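Local coordinates for protein peptidase S15/CocE/NonD (Thaumarchaeota archaeon SCGC AB-539-E09, PDB 4PF1) that acts as a serine aminopeptidase of the alpha/beta-hydrolase fold, probably cleaving residues from the amino ends of peptides, at residues Ala211-Ala216 against Met250-Phe255; Phe533-Arg538 against Leu553-Ile557; Trp256-Ala260 against Asn594-Ala598. One frame throughout, in Å; residues are numbered along the deposited sequence.

Interaction 1. Residues Ala211-Ala216 against Met250-Phe255; sequences AYNQEA and MESIGF
Phe255 and Glu215 meet where the first turn of helix 254-261 abuts the last turn of helix 204-215, in the S15 peptidase part of the chain. The tight side is built round Ile253, the N-cap residue of helix 254-261. Its two branches divide the work: CG2 reaches the carbonyl oxygen of Ala211 and, at 3.4 Å, OE1 of Glu215, while CD1 lies 3.9 Å from CD2 of the Tyr212 ring. A beta-branched residue suits this place because one side chain can send CG2 to Ala211 and Glu215 and CD1 to Tyr212. Met250 opens the type I turn that ends at Ile253, and its flexible chain bends at the thioether, so that CE lies 4.0 Å from CB of Ala211. Its CG meets the edge of the Tyr212 ring, in the ring plane, 3.7 Å from CD2, and the sulfur follows along that edge as a Met-aromatic contact. The small methyl of Ala211 suits its place between Met250 CE and the edge of the Phe255 ring. The turn is looser on its other side, where Glu251 is exposed and Ser252 partly so, and neither touches residues 211-216. The second subunit closes over the contact, with Phe23 of that subunit packing on Tyr212, Ala216 and Ile253. Glu215, buried, turns its acid toward the amino-terminal end of helix 254-261, which would probably steady a negative charge, although nearby Asp18 of the second subunit would oppose this and may favour protonation of one acid. Phe255 N donates to the syn lone pair of Glu215 OE1 across 2.9 Å at 158°.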
ATOM      1  N   ALA A 211      -7.597   1.641 -32.512  1.00 15.18           N
ATOM      2  CA  ALA A 211      -7.462   1.687 -33.973  1.00 15.30           C
ATOM      3  C   ALA A 211      -6.187   2.442 -34.363  1.00 18.55           C
ATOM      4  O   ALA A 211      -5.477   2.007 -35.261  1.00 18.41           O
ATOM      5  CB  ALA A 211      -8.685   2.344 -34.602  1.00 16.40           C
ATOM      6  N   TYR A 212      -5.857   3.520 -33.626  1.00 14.43           N
ATOM      7  CA  TYR A 212      -4.651   4.321 -33.846  1.00 13.90           C
ATOM      8  C   TYR A 212      -3.393   3.486 -33.611  1.00 17.73           C
ATOM      9  O   TYR A 212      -2.551   3.409 -34.491  1.00 17.87           O
ATOM     10  CB  TYR A 212      -4.655   5.549 -32.915  1.00 14.14           C
ATOM     11  CG  TYR A 212      -3.596   6.583 -33.231  1.00 14.43           C
ATOM     12  CD1 TYR A 212      -2.321   6.495 -32.678  1.00 16.12           C
ATOM     13  CD2 TYR A 212      -3.892   7.695 -34.013  1.00 15.14           C
ATOM     14  CE1 TYR A 212      -1.352   7.466 -32.933  1.00 17.54           C
ATOM     15  CE2 TYR A 212      -2.936   8.679 -34.267  1.00 16.22           C
ATOM     16  CZ  TYR A 212      -1.666   8.559 -33.727  1.00 22.91           C
ATOM     17  OH  TYR A 212      -0.719   9.522 -33.981  1.00 23.90           O
ATOM     18  N   ASN A 213      -3.275   2.860 -32.421  1.00 14.50           N
ATOM     19  CA  ASN A 213      -2.112   2.062 -32.022  1.00 14.25           C
ATOM     20  C   ASN A 213      -1.887   0.851 -32.930  1.00 17.96           C
ATOM     21  O   ASN A 213      -0.772   0.647 -33.400  1.00 18.63           O
ATOM     22  CB  ASN A 213      -2.249   1.608 -30.552  1.00 14.00           C
ATOM     23  CG  ASN A 213      -2.150   2.737 -29.554  1.00 29.94           C
ATOM     24  OD1 ASN A 213      -1.559   3.782 -29.820  1.00 23.74           O
ATOM     25  ND2 ASN A 213      -2.735   2.553 -28.379  1.00 22.86           N
ATOM     26  N   GLN A 214      -2.939   0.073 -33.199  1.00 14.26           N
ATOM     27  CA  GLN A 214      -2.846  -1.134 -34.023  1.00 14.00           C
ATOM     28  C   GLN A 214      -2.772  -0.847 -35.536  1.00 18.16           C
ATOM     29  O   GLN A 214      -2.384  -1.744 -36.294  1.00 17.80           O
ATOM     30  CB  GLN A 214      -4.051  -2.066 -33.752  1.00 15.01           C
ATOM     31  CG  GLN A 214      -4.122  -2.630 -32.324  1.00 20.72           C
ATOM     32  CD  GLN A 214      -3.018  -3.614 -32.024  1.00 27.42           C
ATOM     33  OE1 GLN A 214      -2.145  -3.360 -31.197  1.00 22.98           O
ATOM     34  NE2 GLN A 214      -3.043  -4.765 -32.677  1.00 17.22           N
ATOM     35  N   GLU A 215      -3.182   0.360 -35.997  1.00 15.22           N
ATOM     36  CA  GLU A 215      -3.231   0.600 -37.448  1.00 15.54           C
ATOM     37  C   GLU A 215      -2.422   1.800 -37.974  1.00 20.77           C
ATOM     38  O   GLU A 215      -2.357   1.968 -39.197  1.00 21.19           O
ATOM     39  CB  GLU A 215      -4.675   0.720 -37.929  1.00 16.67           C
ATOM     40  CG  GLU A 215      -5.496  -0.523 -37.645  1.00 21.24           C
ATOM     41  CD  GLU A 215      -6.793  -0.610 -38.411  1.00 28.97           C
ATOM     42  OE1 GLU A 215      -7.301   0.444 -38.856  1.00 18.22           O
ATOM     43  OE2 GLU A 215      -7.280  -1.745 -38.608  1.00 23.12           O
ATOM     44  N   ALA A 216      -1.794   2.617 -37.101  1.00 17.20           N
ATOM     45  CA  ALA A 216      -0.953   3.711 -37.614  1.00 17.55           C
ATOM     46  C   ALA A 216       0.277   3.118 -38.320  1.00 20.88           C
ATOM     47  O   ALA A 216       0.615   3.538 -39.427  1.00 20.26           O
ATOM     48  CB  ALA A 216      -0.526   4.643 -36.487  1.00 18.26           C
ATOM     49  N   MET A 250      -6.590  10.789 -37.969  1.00 18.76           N
ATOM     50  CA  MET A 250      -6.958   9.390 -38.207  1.00 18.39           C
ATOM     51  C   MET A 250      -7.751   9.184 -39.504  1.00 22.44           C
ATOM     52  O   MET A 250      -8.301   8.096 -39.713  1.00 22.29           O
ATOM     53  CB  MET A 250      -7.769   8.847 -37.015  1.00 20.18           C
ATOM     54  CG  MET A 250      -6.959   8.715 -35.748  1.00 23.30           C
ATOM     55  SD  MET A 250      -7.896   8.017 -34.374  1.00 26.82           S
ATOM     56  CE  MET A 250      -8.107   6.325 -34.944  1.00 23.50           C
ATOM     57  N   GLU A 251      -7.775  10.196 -40.392  1.00 19.56           N
ATOM     58  CA  GLU A 251      -8.500  10.139 -41.666  1.00 20.32           C
ATOM     59  C   GLU A 251      -8.014   8.996 -42.583  1.00 23.95           C
ATOM     60  O   GLU A 251      -8.816   8.461 -43.345  1.00 23.48           O
ATOM     61  CB  GLU A 251      -8.405  11.483 -42.414  1.00 22.36           C
ATOM     62  CG  GLU A 251      -9.238  12.593 -41.789  1.00 30.76           C
ATOM     63  CD  GLU A 251      -8.570  13.401 -40.686  1.00 41.74           C
ATOM     64  OE1 GLU A 251      -7.485  12.994 -40.212  1.00 29.11           O
ATOM     65  OE2 GLU A 251      -9.135  14.449 -40.300  1.00 30.61           O
ATOM     66  N   SER A 252      -6.721   8.609 -42.480  1.00 21.05           N
ATOM     67  CA  SER A 252      -6.109   7.555 -43.304  1.00 21.34           C
ATOM     68  C   SER A 252      -6.128   6.158 -42.627  1.00 24.80           C
ATOM     69  O   SER A 252      -5.773   5.166 -43.275  1.00 24.93           O
ATOM     70  CB  SER A 252      -4.675   7.934 -43.666  1.00 25.54           C
ATOM     71  OG  SER A 252      -3.867   8.061 -42.506  1.00 35.13           O
ATOM     72  N   ILE A 253      -6.530   6.079 -41.341  1.00 20.08           N
ATOM     73  CA  ILE A 253      -6.606   4.801 -40.616  1.00 19.00           C
ATOM     74  C   ILE A 253      -7.912   4.086 -41.033  1.00 22.08           C
ATOM     75  O   ILE A 253      -9.003   4.626 -40.847  1.00 21.51           O
ATOM     76  CB  ILE A 253      -6.461   5.005 -39.077  1.00 21.20           C
ATOM     77  CG1 ILE A 253      -4.990   5.346 -38.719  1.00 21.19           C
ATOM     78  CG2 ILE A 253      -6.944   3.770 -38.291  1.00 21.55           C
ATOM     79  CD1 ILE A 253      -4.810   6.187 -37.495  1.00 26.00           C
ATOM     80  N   GLY A 254      -7.752   2.913 -41.650  1.00 18.72           N
ATOM     81  CA  GLY A 254      -8.823   2.106 -42.234  1.00 18.78           C
ATOM     82  C   GLY A 254     -10.020   1.766 -41.369  1.00 22.26           C
ATOM     83  O   GLY A 254     -11.159   1.886 -41.831  1.00 21.65           O
ATOM     84  N   PHE A 255      -9.786   1.299 -40.121  1.00 18.39           N
ATOM     85  CA  PHE A 255     -10.895   0.911 -39.247  1.00 17.59           C
ATOM     86  C   PHE A 255     -11.731   2.114 -38.804  1.00 21.22           C
ATOM     87  O   PHE A 255     -12.940   1.958 -38.638  1.00 21.13           O
ATOM     88  CB  PHE A 255     -10.430   0.090 -38.033  1.00 18.89           C
ATOM     89  CG  PHE A 255     -11.567  -0.580 -37.294  1.00 20.25           C
ATOM     90  CD1 PHE A 255     -12.500  -1.362 -37.973  1.00 23.72           C
ATOM     91  CD2 PHE A 255     -11.722  -0.413 -35.921  1.00 22.09           C
ATOM     92  CE1 PHE A 255     -13.556  -1.971 -37.291  1.00 24.42           C
ATOM     93  CE2 PHE A 255     -12.781  -1.021 -35.241  1.00 24.36           C
ATOM     94  CZ  PHE A 255     -13.691  -1.794 -35.931  1.00 22.77           C
TER

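Interaction 2. Residues Phe533-Arg538 against Leu553-Ile557; sequences FRGRYR and LEYRI
Arg538 lies across the ring of Tyr555, and its long chain carries much of this contact. From its CB, 4.0 Å from CE2 of Tyr555, the chain sets out with CG opposite the backbone nitrogen (chi1 -168°), a choice that sends it over the strand 553-558. CG then lies beside the same CE2, and CD comes down over one face of the ring, 3.9 Å from the Tyr555 centroid, in a CH-pi contact. A bend at chi3 (78°) next turns NE toward Leu553, whose CB is 3.8 Å away. The guanidinium thus has CD2 of Leu553 over one face, nearest to NH2, and its plane stands steeply to the tyrosine ring. At the tip NH1 donates to the carbonyl oxygen of Glu554 across 2.8 Å; the oxygen lies in the guanidinium plane and offers a lone pair. Arginine suits the place because its methylenes can cover an aromatic ring while its guanidinium still finds a backbone acceptor. With alanine in place of this arginine, the Glu554 carbonyl is likely to lose this donor and the face of Tyr555 the covering methylenes. Farther along, Phe533 packs its CB against CG1 of Ile557 at 3.8 Å and brings CE2 within 3.6 Å of the Arg556 carbonyl oxygen. Gly535, with no side chain, lets its CA sit at the edge of the Tyr555 ring. Strand 525-534, at the edge of one sheet, and the turn after it pack on strand 553-558 of another, joining two layers of the beta-rich C-terminal non-catalytic domain of S15 peptidases.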
ATOM      1  N   PHE A 533     -28.520   1.423 -24.520  1.00 12.36           N
ATOM      2  CA  PHE A 533     -29.224   1.316 -25.788  1.00 12.66           C
ATOM      3  C   PHE A 533     -29.291   2.691 -26.449  1.00 16.88           C
ATOM      4  O   PHE A 533     -29.755   3.646 -25.824  1.00 16.39           O
ATOM      5  CB  PHE A 533     -30.643   0.739 -25.575  1.00 14.89           C
ATOM      6  CG  PHE A 533     -31.353   0.309 -26.842  1.00 17.37           C
ATOM      7  CD1 PHE A 533     -31.870   1.252 -27.726  1.00 21.23           C
ATOM      8  CD2 PHE A 533     -31.547  -1.037 -27.126  1.00 19.86           C
ATOM      9  CE1 PHE A 533     -32.514   0.854 -28.900  1.00 22.81           C
ATOM     10  CE2 PHE A 533     -32.214  -1.433 -28.286  1.00 23.40           C
ATOM     11  CZ  PHE A 533     -32.689  -0.485 -29.171  1.00 22.02           C
ATOM     12  N   ARG A 534     -28.847   2.794 -27.714  1.00 14.41           N
ATOM     13  CA  ARG A 534     -28.939   4.049 -28.463  1.00 14.30           C
ATOM     14  C   ARG A 534     -30.324   4.116 -29.106  1.00 18.72           C
ATOM     15  O   ARG A 534     -30.628   3.339 -30.016  1.00 18.72           O
ATOM     16  CB  ARG A 534     -27.805   4.180 -29.495  1.00 13.45           C
ATOM     17  CG  ARG A 534     -27.715   5.574 -30.116  1.00 18.76           C
ATOM     18  CD  ARG A 534     -26.283   6.014 -30.316  1.00 20.58           C
ATOM     19  NE  ARG A 534     -25.708   6.588 -29.098  1.00 19.11           N
ATOM     20  CZ  ARG A 534     -24.453   7.014 -28.997  1.00 27.70           C
ATOM     21  NH1 ARG A 534     -23.626   6.919 -30.031  1.00 10.77           N
ATOM     22  NH2 ARG A 534     -24.010   7.527 -27.857  1.00 13.92           N
ATOM     23  N   GLY A 535     -31.164   5.000 -28.558  1.00 15.25           N
ATOM     24  CA  GLY A 535     -32.576   5.178 -28.900  1.00 15.45           C
ATOM     25  C   GLY A 535     -32.953   5.311 -30.360  1.00 19.52           C
ATOM     26  O   GLY A 535     -34.072   4.949 -30.731  1.00 19.29           O
ATOM     27  N   ARG A 536     -32.041   5.835 -31.200  1.00 16.13           N
ATOM     28  CA  ARG A 536     -32.290   5.997 -32.640  1.00 16.54           C
ATOM     29  C   ARG A 536     -32.489   4.623 -33.349  1.00 20.84           C
ATOM     30  O   ARG A 536     -33.030   4.584 -34.455  1.00 20.38           O
ATOM     31  CB  ARG A 536     -31.151   6.799 -33.308  1.00 15.86           C
ATOM     32  CG  ARG A 536     -29.817   6.051 -33.357  1.00 20.25           C
ATOM     33  CD  ARG A 536     -28.614   6.966 -33.474  1.00 20.23           C
ATOM     34  NE  ARG A 536     -28.354   7.380 -34.853  1.00 21.65           N
ATOM     35  CZ  ARG A 536     -28.594   8.601 -35.323  1.00 31.32           C
ATOM     36  NH1 ARG A 536     -28.321   8.896 -36.585  1.00 14.25           N
ATOM     37  NH2 ARG A 536     -29.104   9.536 -34.531  1.00 18.77           N
ATOM     38  N   TYR A 537     -32.076   3.507 -32.692  1.00 17.39           N
ATOM     39  CA  TYR A 537     -32.203   2.151 -33.244  1.00 17.42           C
ATOM     40  C   TYR A 537     -33.327   1.348 -32.538  1.00 22.49           C
ATOM     41  O   TYR A 537     -33.296   0.115 -32.541  1.00 21.76           O
ATOM     42  CB  TYR A 537     -30.853   1.397 -33.153  1.00 17.38           C
ATOM     43  CG  TYR A 537     -29.681   2.181 -33.704  1.00 17.79           C
ATOM     44  CD1 TYR A 537     -29.587   2.470 -35.064  1.00 19.89           C
ATOM     45  CD2 TYR A 537     -28.671   2.642 -32.867  1.00 17.54           C
ATOM     46  CE1 TYR A 537     -28.528   3.221 -35.572  1.00 19.42           C
ATOM     47  CE2 TYR A 537     -27.599   3.381 -33.366  1.00 18.07           C
ATOM     48  CZ  TYR A 537     -27.531   3.668 -34.719  1.00 24.33           C
ATOM     49  OH  TYR A 537     -26.484   4.412 -35.208  1.00 22.75           O
ATOM     50  N   ARG A 538     -34.342   2.055 -31.988  1.00 20.51           N
ATOM     51  CA  ARG A 538     -35.473   1.458 -31.261  1.00 21.49           C
ATOM     52  C   ARG A 538     -36.321   0.502 -32.125  1.00 28.61           C
ATOM     53  O   ARG A 538     -36.804  -0.509 -31.615  1.00 28.89           O
ATOM     54  CB  ARG A 538     -36.384   2.562 -30.690  1.00 21.40           C
ATOM     55  CG  ARG A 538     -37.418   2.054 -29.687  1.00 26.87           C
ATOM     56  CD  ARG A 538     -38.440   3.119 -29.322  1.00 28.86           C
ATOM     57  NE  ARG A 538     -39.461   3.296 -30.359  1.00 28.97           N
ATOM     58  CZ  ARG A 538     -40.554   2.546 -30.471  1.00 35.64           C
ATOM     59  NH1 ARG A 538     -40.772   1.546 -29.625  1.00 20.05           N
ATOM     60  NH2 ARG A 538     -41.429   2.782 -31.436  1.00 21.64           N
ATOM     61  N   LEU A 553     -42.421   5.602 -25.412  1.00 18.39           N
ATOM     62  CA  LEU A 553     -41.994   4.540 -26.328  1.00 18.28           C
ATOM     63  C   LEU A 553     -41.414   3.338 -25.582  1.00 21.29           C
ATOM     64  O   LEU A 553     -40.773   3.496 -24.537  1.00 19.69           O
ATOM     65  CB  LEU A 553     -40.968   5.075 -27.347  1.00 18.15           C
ATOM     66  CG  LEU A 553     -41.433   6.243 -28.224  1.00 23.30           C
ATOM     67  CD1 LEU A 553     -40.253   6.951 -28.851  1.00 23.52           C
ATOM     68  CD2 LEU A 553     -42.415   5.786 -29.292  1.00 26.12           C
ATOM     69  N   GLU A 554     -41.625   2.135 -26.142  1.00 18.06           N
ATOM     70  CA  GLU A 554     -41.155   0.877 -25.570  1.00 17.28           C
ATOM     71  C   GLU A 554     -39.776   0.509 -26.116  1.00 20.33           C
ATOM     72  O   GLU A 554     -39.557   0.547 -27.328  1.00 20.47           O
ATOM     73  CB  GLU A 554     -42.164  -0.251 -25.858  1.00 19.00           C
ATOM     74  CG  GLU A 554     -41.865  -1.552 -25.123  1.00 26.56           C
ATOM     75  CD  GLU A 554     -42.829  -2.698 -25.375  1.00 38.03           C
ATOM     76  OE1 GLU A 554     -43.902  -2.468 -25.981  1.00 31.21           O
ATOM     77  OE2 GLU A 554     -42.513  -3.830 -24.947  1.00 29.21           O
ATOM     78  N   TYR A 555     -38.868   0.116 -25.211  1.00 15.51           N
ATOM     79  CA  TYR A 555     -37.505  -0.320 -25.513  1.00 14.78           C
ATOM     80  C   TYR A 555     -37.265  -1.713 -24.952  1.00 19.73           C
ATOM     81  O   TYR A 555     -37.690  -2.008 -23.833  1.00 19.65           O
ATOM     82  CB  TYR A 555     -36.468   0.653 -24.909  1.00 14.49           C
ATOM     83  CG  TYR A 555     -36.568   2.068 -25.426  1.00 14.97           C
ATOM     84  CD1 TYR A 555     -37.451   2.981 -24.853  1.00 17.05           C
ATOM     85  CD2 TYR A 555     -35.754   2.510 -26.465  1.00 14.93           C
ATOM     86  CE1 TYR A 555     -37.551   4.286 -25.331  1.00 17.19           C
ATOM     87  CE2 TYR A 555     -35.829   3.819 -26.935  1.00 15.69           C
ATOM     88  CZ  TYR A 555     -36.741   4.699 -26.375  1.00 20.97           C
ATOM     89  OH  TYR A 555     -36.822   5.986 -26.833  1.00 20.75           O
ATOM     90  N   ARG A 556     -36.588  -2.565 -25.720  1.00 17.60           N
ATOM     91  CA  ARG A 556     -36.199  -3.895 -25.268  1.00 17.96           C
ATOM     92  C   ARG A 556     -34.691  -3.889 -25.121  1.00 21.44           C
ATOM     93  O   ARG A 556     -33.982  -3.742 -26.118  1.00 21.23           O
ATOM     94  CB  ARG A 556     -36.677  -4.988 -26.242  1.00 19.88           C
ATOM     95  CG  ARG A 556     -36.855  -6.350 -25.573  1.00 31.57           C
ATOM     96  CD  ARG A 556     -37.067  -7.462 -26.583  1.00 41.73           C
ATOM     97  NE  ARG A 556     -35.849  -8.245 -26.791  1.00 47.06           N
ATOM     98  CZ  ARG A 556     -35.625  -9.439 -26.250  1.00 57.73           C
ATOM     99  NH1 ARG A 556     -36.546 -10.011 -25.483  1.00 45.84           N
ATOM    100  NH2 ARG A 556     -34.486 -10.077 -26.483  1.00 40.75           N
ATOM    101  N   ILE A 557     -34.197  -3.914 -23.872  1.00 17.58           N
ATOM    102  CA  ILE A 557     -32.761  -3.835 -23.615  1.00 16.48           C
ATOM    103  C   ILE A 557     -32.272  -5.116 -22.911  1.00 19.68           C
ATOM    104  O   ILE A 557     -32.349  -5.216 -21.680  1.00 18.80           O
ATOM    105  CB  ILE A 557     -32.363  -2.539 -22.827  1.00 19.27           C
ATOM    106  CG1 ILE A 557     -33.019  -1.274 -23.430  1.00 20.43           C
ATOM    107  CG2 ILE A 557     -30.836  -2.380 -22.759  1.00 19.27           C
ATOM    108  CD1 ILE A 557     -33.156  -0.090 -22.450  1.00 29.16           C
TER

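Interaction 3. Residues Trp256-Ala260 against Asn594-Ala598; sequences WKKLA and NIMFA
Residues 256-260 of helix 254-261 come nearest to the short 3-10 turn 595-596 at Ala260 and Met596, whose CA atoms are 6.5 Å apart, a spacing that the small Ala260 suits. Asn594 makes the polar link. Its ND2 donates to the carbonyl oxygen of Ala260 across 3.1 Å at an angle of 150°, with that oxygen almost in the plane of the amide and the nitrogen in the carbonyl plane. With CG opposite the backbone nitrogen (chi1 -158°), the amide is carried out toward the helix, while its other end turns back to its own loop: OD1 accepts from Met596 N at 3.3 Å, the donor standing above the carbonyl plane. This second bond closes an Asx turn, and asparagine fits because one flat group can both hold its own loop and donate to the helix. The two pieces come from different parts of the fold, the helix from the S15 peptidase region and the turn from a loop of the C-terminal non-catalytic domain, an arrangement consistent with a seam between the two parts. Along it Met596, bent at chi2 (-65°), slides past Trp256 in the opposite direction, its SD 4.0 Å from CH2 of the indole in an oblique Met-aromatic contact. Its methyl CE continues to the carbonyl oxygen of Leu259, at 3.7 Å. An unbranched, pliable chain suits this path between the indole and the Leu259 carbonyl. Phe202 flanks Met596 and Leu259 alike. Phe597 lies at the more open side, exposed to solvent over much of its surface; CE1 of its ring approaches CZ2 of Trp256, and its CZ rests 3.7 Å from CB of Ala260.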
ATOM      1  N   TRP A 256     -11.115   3.316 -38.653  1.00 17.66           N
ATOM      2  CA  TRP A 256     -11.876   4.528 -38.315  1.00 17.61           C
ATOM      3  C   TRP A 256     -12.809   4.900 -39.476  1.00 21.22           C
ATOM      4  O   TRP A 256     -13.965   5.264 -39.242  1.00 20.73           O
ATOM      5  CB  TRP A 256     -10.958   5.716 -37.952  1.00 16.50           C
ATOM      6  CG  TRP A 256     -11.667   7.047 -37.943  1.00 17.72           C
ATOM      7  CD1 TRP A 256     -11.419   8.110 -38.759  1.00 21.04           C
ATOM      8  CD2 TRP A 256     -12.823   7.401 -37.163  1.00 17.41           C
ATOM      9  NE1 TRP A 256     -12.312   9.126 -38.501  1.00 20.58           N
ATOM     10  CE2 TRP A 256     -13.196   8.710 -37.538  1.00 21.66           C
ATOM     11  CE3 TRP A 256     -13.581   6.737 -36.182  1.00 18.41           C
ATOM     12  CZ2 TRP A 256     -14.268   9.385 -36.939  1.00 20.96           C
ATOM     13  CZ3 TRP A 256     -14.643   7.405 -35.588  1.00 19.90           C
ATOM     14  CH2 TRP A 256     -14.980   8.711 -35.971  1.00 20.83           C
ATOM     15  N   LYS A 257     -12.311   4.771 -40.727  1.00 17.49           N
ATOM     16  CA  LYS A 257     -13.090   5.025 -41.944  1.00 17.64           C
ATOM     17  C   LYS A 257     -14.308   4.098 -41.982  1.00 21.28           C
ATOM     18  O   LYS A 257     -15.398   4.547 -42.317  1.00 21.10           O
ATOM     19  CB  LYS A 257     -12.224   4.836 -43.203  1.00 20.10           C
ATOM     20  CG  LYS A 257     -11.076   5.840 -43.320  1.00 30.72           C
ATOM     21  CD  LYS A 257     -10.180   5.551 -44.527  1.00 38.95           C
ATOM     22  CE  LYS A 257     -10.577   6.333 -45.759  1.00 49.30           C
ATOM     23  NZ  LYS A 257     -10.238   7.776 -45.639  1.00 59.12           N
ATOM     24  N   LYS A 258     -14.132   2.830 -41.553  1.00 17.85           N
ATOM     25  CA  LYS A 258     -15.208   1.836 -41.463  1.00 17.49           C
ATOM     26  C   LYS A 258     -16.216   2.204 -40.358  1.00 21.16           C
ATOM     27  O   LYS A 258     -17.423   2.118 -40.584  1.00 20.25           O
ATOM     28  CB  LYS A 258     -14.631   0.434 -41.206  1.00 19.23           C
ATOM     29  CG  LYS A 258     -13.854  -0.145 -42.387  1.00 21.71           C
ATOM     30  CD  LYS A 258     -13.052  -1.369 -41.970  1.00 23.24           C
ATOM     31  CE  LYS A 258     -12.236  -1.930 -43.108  1.00 31.88           C
ATOM     32  NZ  LYS A 258     -11.306  -2.992 -42.643  1.00 37.95           N
ATOM     33  N   LEU A 259     -15.717   2.622 -39.165  1.00 18.43           N
ATOM     34  CA  LEU A 259     -16.563   3.010 -38.024  1.00 18.27           C
ATOM     35  C   LEU A 259     -17.423   4.238 -38.357  1.00 21.75           C
ATOM     36  O   LEU A 259     -18.622   4.243 -38.064  1.00 21.20           O
ATOM     37  CB  LEU A 259     -15.709   3.294 -36.765  1.00 18.12           C
ATOM     38  CG  LEU A 259     -15.051   2.090 -36.075  1.00 22.83           C
ATOM     39  CD1 LEU A 259     -13.940   2.544 -35.137  1.00 22.61           C
ATOM     40  CD2 LEU A 259     -16.073   1.253 -35.310  1.00 25.54           C
ATOM     41  N   ALA A 260     -16.809   5.268 -38.984  1.00 18.00           N
ATOM     42  CA  ALA A 260     -17.487   6.510 -39.366  1.00 18.15           C
ATOM     43  C   ALA A 260     -18.501   6.288 -40.497  1.00 21.98           C
ATOM     44  O   ALA A 260     -19.557   6.924 -40.492  1.00 21.96           O
ATOM     45  CB  ALA A 260     -16.464   7.558 -39.780  1.00 19.03           C
ATOM     46  N   ASN A 594     -25.587  11.418 -38.324  1.00 18.04           N
ATOM     47  CA  ASN A 594     -24.453  10.675 -37.781  1.00 16.71           C
ATOM     48  C   ASN A 594     -23.939  11.348 -36.498  1.00 18.72           C
ATOM     49  O   ASN A 594     -23.473  12.488 -36.544  1.00 18.07           O
ATOM     50  CB  ASN A 594     -23.333  10.575 -38.839  1.00 16.73           C
ATOM     51  CG  ASN A 594     -22.355   9.443 -38.620  1.00 30.97           C
ATOM     52  OD1 ASN A 594     -22.218   8.900 -37.522  1.00 24.39           O
ATOM     53  ND2 ASN A 594     -21.646   9.066 -39.670  1.00 21.48           N
ATOM     54  N   ILE A 595     -24.014  10.633 -35.354  1.00 14.40           N
ATOM     55  CA  ILE A 595     -23.588  11.166 -34.051  1.00 13.56           C
ATOM     56  C   ILE A 595     -22.045  11.344 -34.005  1.00 15.97           C
ATOM     57  O   ILE A 595     -21.558  12.195 -33.250  1.00 14.69           O
ATOM     58  CB  ILE A 595     -24.154  10.309 -32.875  1.00 16.13           C
ATOM     59  CG1 ILE A 595     -25.704  10.412 -32.841  1.00 16.68           C
ATOM     60  CG2 ILE A 595     -23.543  10.712 -31.509  1.00 16.10           C
ATOM     61  CD1 ILE A 595     -26.416   9.412 -31.942  1.00 21.31           C
ATOM     62  N   MET A 596     -21.297  10.629 -34.886  1.00 12.91           N
ATOM     63  CA  MET A 596     -19.831  10.767 -34.999  1.00 12.93           C
ATOM     64  C   MET A 596     -19.420  12.221 -35.272  1.00 17.62           C
ATOM     65  O   MET A 596     -18.403  12.678 -34.751  1.00 16.54           O
ATOM     66  CB  MET A 596     -19.264   9.870 -36.126  1.00 15.28           C
ATOM     67  CG  MET A 596     -19.455   8.379 -35.902  1.00 18.52           C
ATOM     68  SD  MET A 596     -18.553   7.708 -34.485  1.00 21.92           S
ATOM     69  CE  MET A 596     -18.700   5.962 -34.837  1.00 18.38           C
ATOM     70  N   PHE A 597     -20.218  12.939 -36.092  1.00 15.61           N
ATOM     71  CA  PHE A 597     -19.943  14.312 -36.513  1.00 16.30           C
ATOM     72  C   PHE A 597     -21.081  15.279 -36.116  1.00 21.12           C
ATOM     73  O   PHE A 597     -21.280  16.301 -36.783  1.00 19.98           O
ATOM     74  CB  PHE A 597     -19.713  14.355 -38.044  1.00 18.97           C
ATOM     75  CG  PHE A 597     -18.811  13.260 -38.573  1.00 20.53           C
ATOM     76  CD1 PHE A 597     -17.431  13.337 -38.418  1.00 23.40           C
ATOM     77  CD2 PHE A 597     -19.344  12.154 -39.224  1.00 22.55           C
ATOM     78  CE1 PHE A 597     -16.601  12.320 -38.899  1.00 24.23           C
ATOM     79  CE2 PHE A 597     -18.512  11.140 -39.708  1.00 25.26           C
ATOM     80  CZ  PHE A 597     -17.146  11.229 -39.541  1.00 23.33           C
ATOM     81  N   ALA A 598     -21.798  14.979 -35.005  1.00 18.60           N
ATOM     82  CA  ALA A 598     -22.899  15.823 -34.522  1.00 18.75           C
ATOM     83  C   ALA A 598     -22.405  17.254 -34.191  1.00 22.57           C
ATOM     84  O   ALA A 598     -21.408  17.407 -33.479  1.00 20.96           O
ATOM     85  CB  ALA A 598     -23.545  15.192 -33.301  1.00 19.17           C
TER

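Interactions 1 and 3 share helix 254-261, whose start serves the first and whose following residues, up to Ala260, serve the third; their centres are 14 Å apart, and Lys257 NZ probably bonds Glu251 O between them. Interaction 2 lies in the C-terminal domain, its centre 20 Å from that of interaction 3 and 31 Å from that of interaction 1. Interaction 1 is completed first along the chain, while residues 533-557 fall between the two halves of interaction 3. Ile595 packs on Arg534 and Arg536, continuing the probable seam toward the beta layers. Helix 254-261 thus connects the peptidase region with the C-terminal domain, and the second subunit touches interactions 1 and 3.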